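Local coordinates for antisigma-factor antagonist STAS (Rhodobacter sphaeroides, PDB 3LKL), which is the C-terminal STAS domain of a membrane protein of the SulP-like sulfate transporter family and probably serves a regulatory role in anion transport, at residues A[8-13]-A[41-46]. Numbering follows the deposited sequence.
Sequences SELSAC and EPLERV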
# COMPACT_ATOMS: atom_id res chain seq x y z
N SER A 8 10.32 -3.55 12.05
CA SER A 8 11.65 -3.90 11.59
C SER A 8 12.14 -5.19 12.23
O SER A 8 11.62 -5.63 13.23
CB SER A 8 12.64 -2.76 11.84
OG SER A 8 13.00 -2.71 13.22
N GLU A 9 13.10 -5.80 11.59
CA GLU A 9 13.78 -6.92 12.11
C GLU A 9 15.29 -6.74 12.01
O GLU A 9 15.80 -6.41 10.98
CB GLU A 9 13.37 -8.17 11.37
CG GLU A 9 13.99 -9.40 11.94
CD GLU A 9 13.75 -10.65 11.12
OE1 GLU A 9 12.63 -10.80 10.61
OE2 GLU A 9 14.66 -11.47 10.98
N LEU A 10 15.96 -6.99 13.12
CA LEU A 10 17.42 -7.01 13.23
C LEU A 10 18.06 -8.34 12.98
O LEU A 10 17.60 -9.34 13.39
CB LEU A 10 17.86 -6.49 14.58
CG LEU A 10 19.29 -6.04 14.85
CD1 LEU A 10 19.75 -4.99 13.93
CD2 LEU A 10 19.34 -5.51 16.19
N SER A 11 19.15 -8.30 12.27
CA SER A 11 20.18 -9.29 12.15
C SER A 11 20.66 -9.91 13.48
O SER A 11 20.63 -9.31 14.54
CB SER A 11 21.37 -8.58 11.54
OG SER A 11 22.29 -9.47 11.03
N ALA A 12 21.15 -11.13 13.40
CA ALA A 12 21.72 -11.77 14.57
C ALA A 12 22.89 -10.98 15.10
O ALA A 12 22.97 -10.74 16.27
CB ALA A 12 22.14 -13.14 14.25
N CYS A 13 23.79 -10.57 14.23
CA CYS A 13 24.95 -9.85 14.64
C CYS A 13 24.71 -8.35 14.76
O CYS A 13 25.59 -7.64 15.12
CB CYS A 13 26.12 -10.18 13.74
SG CYS A 13 26.73 -11.86 13.86
N GLU A 41 21.29 4.48 14.48
CA GLU A 41 21.64 3.17 14.90
C GLU A 41 22.77 2.71 14.04
O GLU A 41 22.74 2.87 12.87
CB GLU A 41 20.47 2.22 14.79
CG GLU A 41 20.83 0.77 14.99
CD GLU A 41 19.70 -0.19 14.80
OE1 GLU A 41 18.68 0.14 14.25
OE2 GLU A 41 19.86 -1.31 15.20
N PRO A 42 23.79 2.14 14.62
CA PRO A 42 24.93 1.75 13.84
C PRO A 42 24.59 0.51 13.06
O PRO A 42 24.26 -0.48 13.64
CB PRO A 42 25.98 1.49 14.89
CG PRO A 42 25.24 1.15 16.07
CD PRO A 42 24.07 1.99 16.05
N LEU A 43 24.66 0.58 11.75
CA LEU A 43 24.37 -0.54 10.94
C LEU A 43 25.22 -0.54 9.74
O LEU A 43 25.49 0.46 9.16
CB LEU A 43 22.91 -0.51 10.50
CG LEU A 43 21.77 -0.58 11.50
CD1 LEU A 43 20.49 -0.16 10.86
CD2 LEU A 43 21.63 -1.91 12.06
N GLU A 44 25.60 -1.70 9.33
CA GLU A 44 26.21 -1.83 8.00
C GLU A 44 25.23 -1.80 6.79
O GLU A 44 25.56 -1.33 5.69
CB GLU A 44 26.98 -3.17 7.96
CG GLU A 44 28.13 -3.24 8.89
CD GLU A 44 28.96 -4.51 8.65
OE1 GLU A 44 28.43 -5.50 8.04
OE2 GLU A 44 30.15 -4.50 9.06
N ARG A 45 24.04 -2.35 6.98
CA ARG A 45 23.02 -2.51 5.91
C ARG A 45 21.69 -2.22 6.45
O ARG A 45 21.33 -2.77 7.52
CB ARG A 45 22.93 -3.96 5.48
CG ARG A 45 23.92 -4.40 4.50
CD ARG A 45 23.99 -5.93 4.44
NE ARG A 45 25.24 -6.37 3.79
CZ ARG A 45 25.60 -7.65 3.61
NH1 ARG A 45 24.83 -8.66 4.03
NH2 ARG A 45 26.75 -7.94 3.00
N VAL A 46 20.93 -1.42 5.71
CA VAL A 46 19.51 -1.18 5.92
C VAL A 46 18.66 -1.55 4.67
O VAL A 46 19.03 -1.14 3.58
CB VAL A 46 19.26 0.30 6.32
CG1 VAL A 46 17.83 0.44 6.74
CG2 VAL A 46 20.19 0.68 7.48
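In the four-stranded mixed sheet of this STAS domain, Leu10, the last residue of edge strand 4-10, meets Glu41 and Leu43, in the loop that leads into strand 45-50, through the end of its side chain. The two strands are not neighbours: strand 16-22 runs between them, antiparallel to the first and parallel to the second. The separation agrees with this order, since the closest pair of CA atoms, Leu10 CA and Val46 CA, is 9.6 Å apart, and no hydrogen bond joins the two segments. Side chains alone span the gap, burying just 73 Å² in total at the surface. Leu10 and Leu43 both touch Arg17 of the intervening strand, which therefore borders the contact.

In Leu10, chi1 (-164°) sets CG opposite the backbone N and chi2 (56°) then turns CD1 to the two partners. Glu41 approaches from the opposite direction on an extended chain (chi2 -176°). Its carboxylate is held mainly by Arg17, whose NE forms a salt bridge with OE1; this pairing probably favours the ionised acid. OE2 is also hydrogen-bonded outside the two segments, so Leu10 CD1, 3.9 Å from Glu41 OE2, makes only a van der Waals contact. The apolar part of the contact is a single methyl pair between side chains set at an angle to each other, Leu10 CD1 lying 4.1 Å from Leu43 CD2.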